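Local coordinates for protein cruciform cutting endonuclease 1, mitochondrial (Schizosaccharomyces pombe, PDB 1KCF) that resolves four-way Holliday junctions in mitochondria as a homodimeric endonuclease, cutting at the point of strand exchange after 5'-CT-3' and 5'-TT-3' sequences, at residues L43-L47 with D230-A235; S170-W175 with S236-W241. All coordinates share one frame; numbering follows the deposited sequence.

Interaction 1 (L43-L47 with D230-A235); sequences LGIDL and DSALIA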
loop_
_atom_site.group_PDB
_atom_site.type_symbol
_atom_site.label_atom_id
_atom_site.label_comp_id
_atom_site.label_asym_id
_atom_site.label_seq_id
_atom_site.Cartn_x
_atom_site.Cartn_y
_atom_site.Cartn_z
ATOM N N LEU A 43 15.769 11.347 6.325
ATOM C CA LEU A 43 15.402 10.092 6.974
ATOM C C LEU A 43 15.437 8.917 5.997
ATOM O O LEU A 43 14.558 8.777 5.145
ATOM C CB LEU A 43 14.006 10.198 7.594
ATOM C CG LEU A 43 13.512 8.929 8.298
ATOM C CD1 LEU A 43 14.371 8.645 9.524
ATOM C CD2 LEU A 43 12.051 9.096 8.700
ATOM N N GLY A 44 16.466 8.085 6.119
ATOM C CA GLY A 44 16.588 6.923 5.259
ATOM C C GLY A 44 15.898 5.737 5.902
ATOM O O GLY A 44 16.167 5.413 7.057
ATOM N N ILE A 45 15.010 5.085 5.158
ATOM C CA ILE A 45 14.275 3.943 5.685
ATOM C C ILE A 45 14.406 2.659 4.872
ATOM O O ILE A 45 14.235 2.651 3.653
ATOM C CB ILE A 45 12.778 4.267 5.814
ATOM C CG1 ILE A 45 12.577 5.388 6.831
ATOM C CG2 ILE A 45 12.010 3.021 6.232
ATOM C CD1 ILE A 45 11.148 5.862 6.937
ATOM N N ASP A 46 14.720 1.578 5.573
ATOM C CA ASP A 46 14.851 0.258 4.971
ATOM C C ASP A 46 13.602 -0.503 5.380
ATOM O O ASP A 46 13.509 -0.976 6.515
ATOM C CB ASP A 46 16.078 -0.458 5.521
ATOM C CG ASP A 46 17.149 -0.643 4.484
ATOM O OD1 ASP A 46 16.824 -1.116 3.377
ATOM O OD2 ASP A 46 18.318 -0.319 4.782
ATOM N N LEU A 47 12.644 -0.611 4.463
ATOM C CA LEU A 47 11.384 -1.286 4.751
ATOM C C LEU A 47 11.496 -2.755 5.133
ATOM O O LEU A 47 12.069 -3.572 4.404
ATOM C CB LEU A 47 10.422 -1.151 3.573
ATOM C CG LEU A 47 9.896 0.255 3.290
ATOM C CD1 LEU A 47 9.083 0.238 2.007
ATOM C CD2 LEU A 47 9.059 0.735 4.463
ATOM N N ASP A 230 22.910 -0.967 6.301
ATOM C CA ASP A 230 22.097 -0.811 5.106
ATOM C C ASP A 230 21.432 0.566 5.045
ATOM O O ASP A 230 21.569 1.280 4.050
ATOM C CB ASP A 230 21.033 -1.902 5.043
ATOM C CG ASP A 230 20.690 -2.290 3.623
ATOM O OD1 ASP A 230 21.581 -2.845 2.942
ATOM O OD2 ASP A 230 19.544 -2.035 3.185
ATOM N N SER A 231 20.718 0.951 6.101
ATOM C CA SER A 231 20.057 2.253 6.096
ATOM C C SER A 231 21.062 3.404 6.091
ATOM O O SER A 231 20.798 4.460 5.516
ATOM C CB SER A 231 19.098 2.393 7.293
ATOM O OG SER A 231 19.784 2.344 8.533
ATOM N N ALA A 232 22.214 3.206 6.726
ATOM C CA ALA A 232 23.231 4.251 6.763
ATOM C C ALA A 232 23.798 4.480 5.359
ATOM O O ALA A 232 24.101 5.610 4.981
ATOM C CB ALA A 232 24.348 3.869 7.732
ATOM N N LEU A 233 23.941 3.409 4.585
ATOM C CA LEU A 233 24.464 3.525 3.222
ATOM C C LEU A 233 23.433 4.161 2.304
ATOM O O LEU A 233 23.785 4.796 1.307
ATOM C CB LEU A 233 24.865 2.154 2.673
ATOM C CG LEU A 233 26.099 1.501 3.296
ATOM C CD1 LEU A 233 26.165 0.049 2.877
ATOM C CD2 LEU A 233 27.353 2.250 2.863
ATOM N N ILE A 234 22.159 3.989 2.636
ATOM C CA ILE A 234 21.092 4.579 1.841
ATOM C C ILE A 234 21.127 6.097 2.010
ATOM O O ILE A 234 21.241 6.835 1.032
ATOM C CB ILE A 234 19.707 4.045 2.281
ATOM C CG1 ILE A 234 19.539 2.590 1.830
ATOM C CG2 ILE A 234 18.599 4.909 1.703
ATOM C CD1 ILE A 234 18.244 1.943 2.315
ATOM N N ALA A 235 21.041 6.550 3.259
ATOM C CA ALA A 235 21.053 7.978 3.570
ATOM C C ALA A 235 22.330 8.671 3.110
ATOM O O ALA A 235 22.272 9.643 2.355
ATOM C CB ALA A 235 20.875 8.188 5.068
#

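Interaction 2 (S170-W175 with S236-W241); sequences STYSYW and SGWMRW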
loop_
_atom_site.group_PDB
_atom_site.type_symbol
_atom_site.label_atom_id
_atom_site.label_comp_id
_atom_site.label_asym_id
_atom_site.label_seq_id
_atom_site.Cartn_x
_atom_site.Cartn_y
_atom_site.Cartn_z
ATOM N N SER A 170 21.146 1.227 -7.235
ATOM C CA SER A 170 21.840 2.509 -7.252
ATOM C C SER A 170 22.662 2.726 -5.984
ATOM O O SER A 170 23.788 3.220 -6.041
ATOM C CB SER A 170 20.836 3.652 -7.411
ATOM O OG SER A 170 20.155 3.556 -8.651
ATOM N N THR A 171 22.095 2.358 -4.839
ATOM C CA THR A 171 22.784 2.519 -3.566
ATOM C C THR A 171 24.048 1.665 -3.524
ATOM O O THR A 171 25.148 2.177 -3.332
ATOM C CB THR A 171 21.869 2.119 -2.390
ATOM O OG1 THR A 171 20.712 2.964 -2.376
ATOM C CG2 THR A 171 22.601 2.260 -1.067
ATOM N N TYR A 172 23.876 0.362 -3.720
ATOM C CA TYR A 172 24.981 -0.595 -3.695
ATOM C C TYR A 172 25.996 -0.372 -4.813
ATOM O O TYR A 172 27.207 -0.397 -4.580
ATOM C CB TYR A 172 24.419 -2.013 -3.790
ATOM C CG TYR A 172 23.431 -2.343 -2.694
ATOM C CD1 TYR A 172 22.315 -3.137 -2.955
ATOM C CD2 TYR A 172 23.622 -1.879 -1.390
ATOM C CE1 TYR A 172 21.412 -3.463 -1.948
ATOM C CE2 TYR A 172 22.725 -2.202 -0.370
ATOM C CZ TYR A 172 21.624 -2.995 -0.658
ATOM O OH TYR A 172 20.738 -3.334 0.340
ATOM N N SER A 173 25.495 -0.170 -6.027
ATOM C CA SER A 173 26.354 0.062 -7.181
ATOM C C SER A 173 27.241 1.260 -6.897
ATOM O O SER A 173 28.432 1.264 -7.216
ATOM C CB SER A 173 25.501 0.331 -8.425
ATOM O OG SER A 173 26.258 0.959 -9.446
ATOM N N TYR A 174 26.646 2.279 -6.291
ATOM C CA TYR A 174 27.375 3.485 -5.954
ATOM C C TYR A 174 28.544 3.212 -5.013
ATOM O O TYR A 174 29.690 3.560 -5.310
ATOM C CB TYR A 174 26.445 4.510 -5.301
ATOM C CG TYR A 174 27.195 5.678 -4.703
ATOM C CD1 TYR A 174 27.795 6.645 -5.518
ATOM C CD2 TYR A 174 27.359 5.786 -3.327
ATOM C CE1 TYR A 174 28.544 7.688 -4.967
ATOM C CE2 TYR A 174 28.102 6.817 -2.767
ATOM C CZ TYR A 174 28.692 7.763 -3.586
ATOM O OH TYR A 174 29.435 8.772 -3.014
ATOM N N TRP A 175 28.253 2.596 -3.875
ATOM C CA TRP A 175 29.294 2.324 -2.896
ATOM C C TRP A 175 30.354 1.330 -3.352
ATOM O O TRP A 175 31.512 1.433 -2.955
ATOM C CB TRP A 175 28.666 1.872 -1.574
ATOM C CG TRP A 175 28.006 3.006 -0.839
ATOM C CD1 TRP A 175 26.679 3.129 -0.533
ATOM C CD2 TRP A 175 28.639 4.197 -0.355
ATOM N NE1 TRP A 175 26.448 4.321 0.108
ATOM C CE2 TRP A 175 27.634 4.997 0.232
ATOM C CE3 TRP A 175 29.959 4.668 -0.360
ATOM C CZ2 TRP A 175 27.906 6.240 0.810
ATOM C CZ3 TRP A 175 30.230 5.908 0.216
ATOM C CH2 TRP A 175 29.205 6.677 0.792
ATOM N N SER A 236 23.480 8.180 3.568
ATOM C CA SER A 236 24.749 8.794 3.198
ATOM C C SER A 236 24.979 8.725 1.695
ATOM O O SER A 236 25.523 9.656 1.100
ATOM C CB SER A 236 25.913 8.131 3.942
ATOM O OG SER A 236 26.120 6.798 3.515
ATOM N N GLY A 237 24.557 7.625 1.079
ATOM C CA GLY A 237 24.732 7.481 -0.353
ATOM C C GLY A 237 23.944 8.538 -1.107
ATOM O O GLY A 237 24.457 9.172 -2.024
ATOM N N TRP A 238 22.693 8.737 -0.713
ATOM C CA TRP A 238 21.837 9.716 -1.368
ATOM C C TRP A 238 22.312 11.155 -1.137
ATOM O O TRP A 238 22.242 11.999 -2.031
ATOM C CB TRP A 238 20.404 9.573 -0.858
ATOM C CG TRP A 238 19.438 10.491 -1.529
ATOM C CD1 TRP A 238 18.785 10.276 -2.709
ATOM C CD2 TRP A 238 19.014 11.770 -1.060
ATOM N NE1 TRP A 238 17.972 11.345 -3.001
ATOM C CE2 TRP A 238 18.093 12.281 -2.001
ATOM C CE3 TRP A 238 19.317 12.544 0.067
ATOM C CZ2 TRP A 238 17.475 13.521 -1.853
ATOM C CZ3 TRP A 238 18.702 13.782 0.217
ATOM C CH2 TRP A 238 17.790 14.256 -0.741
ATOM N N MET A 239 22.778 11.437 0.070
ATOM C CA MET A 239 23.244 12.778 0.382
ATOM C C MET A 239 24.474 13.128 -0.438
ATOM O O MET A 239 24.650 14.277 -0.835
ATOM C CB MET A 239 23.542 12.894 1.873
ATOM C CG MET A 239 22.287 12.883 2.727
ATOM S SD MET A 239 22.631 12.549 4.462
ATOM C CE MET A 239 23.715 13.869 4.831
ATOM N N ARG A 240 25.320 12.137 -0.700
ATOM C CA ARG A 240 26.516 12.379 -1.488
ATOM C C ARG A 240 26.133 12.609 -2.940
ATOM O O ARG A 240 26.769 13.409 -3.628
ATOM C CB ARG A 240 27.497 11.207 -1.370
ATOM C CG ARG A 240 28.017 10.989 0.049
ATOM C CD ARG A 240 29.170 9.988 0.089
ATOM N NE ARG A 240 30.426 10.575 -0.374
ATOM C CZ ARG A 240 31.574 9.912 -0.473
ATOM N NH1 ARG A 240 31.637 8.630 -0.143
ATOM N NH2 ARG A 240 32.664 10.533 -0.902
ATOM N N TRP A 241 25.090 11.923 -3.409
ATOM C CA TRP A 241 24.645 12.106 -4.787
ATOM C C TRP A 241 24.242 13.552 -4.982
ATOM O O TRP A 241 24.611 14.182 -5.971
ATOM C CB TRP A 241 23.435 11.227 -5.122
ATOM C CG TRP A 241 23.685 9.760 -5.060
ATOM C CD1 TRP A 241 24.892 9.130 -5.112
ATOM C CD2 TRP A 241 22.696 8.729 -4.942
ATOM N NE1 TRP A 241 24.720 7.770 -5.031
ATOM C CE2 TRP A 241 23.382 7.494 -4.924
ATOM C CE3 TRP A 241 21.298 8.726 -4.850
ATOM C CZ2 TRP A 241 22.715 6.266 -4.816
ATOM C CZ3 TRP A 241 20.633 7.502 -4.742
ATOM C CH2 TRP A 241 21.346 6.292 -4.726
#

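Interaction 1 (L43-L47 with D230-A235)
A buried strand-against-helix contact joins D46, on the strand 42-47 in the middle of the sheet, to D230 and I234 on the long helix 224-253. The helix segment runs over the strand at 136°, their axes 7.3 Å apart at the nearest. The side chains of D46 and D230, both magnesium ligands, cross at about a right angle, yet their carboxylate planes are only 28° apart, and D46 OD2 lies 2.6 Å from D230 OD2. A magnesium ion would be expected to bind at this pair of carboxylates, as in the RNase H-like fold of the RuvC family, where acids of the first strand and a late helix converge on the active site. D230 OD1 is held by a salt bridge to R191. One helical turn on from D230, the end of I234 lies against the carboxylate of D46, with CD1 3.3 Å from OD2; chi1 of -72° sets CG1 beside the backbone N and sends this branch to the strand. Towards the start of the strand, G44 lets the backbones close in, its CA 4.9 Å from that of A235, where a side chain would meet A235 CB tightly. S231 OG bonds with S53 OG of strand 52-59.

Interaction 2 (S170-W175 with S236-W241)
Aromatic packing dominates this helix-helix contact, in which Y174 and W175 of helix 168-179 meet G237, R240 and W241 of helix 224-253; the segments cross at 74°, with axes 10.0 Å apart at closest approach. Y174 and W241 form a T-shaped (edge-to-face) pair: the five-membered ring of W241 turns its edge to the tyrosine face, planes at 88°, and NE1 of W241 stands 3.3 Å from CG of Y174. With its CG anti to the backbone N, Y174 reaches across to helix 224-253. Farther along the same edge of the W241 indole, CZ2 lies 3.5 Å from S170 O. At G237, which has no side chain, the helices come close: its CA approaches W175 CZ2 to 3.6 Å, and a CB there would clash with W175 NE1.

Polar groups meet the rings without hydrogen bonds between the segments. R240, its chain bent at chi3, turns one guanidinium face to Y174 OH, with CD 3.3 Å from that oxygen, and its guanidinium plane stands at 90° to the ring. Its NH1 then comes in at the edge of the W175 indole, 3.1 Å from CZ3. A phenylalanine in place of Y174 lacks the hydroxyl and would probably leave one face of the R240 guanidinium without its cover and the arginine end freer to turn. S236 OG approaches W175 CZ2 to 3.3 Å while bonding to A232 O one turn earlier, and W175 NE1 donates to L233 O.

Helix 191-200 packs on W175 through M194 and L198, T171 OG1 bonds to E117 of strand 113-118, and W238 and M239 turn from helix 224-253 to V42 of the central strand.

From the N terminus, strand 42-47 comes first and supplies the first half of interaction 1; helix 168-179 then gives the first half of interaction 2. Helix 224-253 completes both, first at 230-235 and one step later at 236-241, so interaction 1 closes a loop of 182 residues and interaction 2 a loop of 60, and the two cross because their segments alternate. That one helix thus ties the central strand of the sheet to helix 168-179. The contacts also touch directly: Y172 OH lies 2.8 Å from D230 OD1, a probable hydrogen bond, and T171 CG2 packs on the backbone at L233 and I234, linking helix 168-179 to the magnesium site.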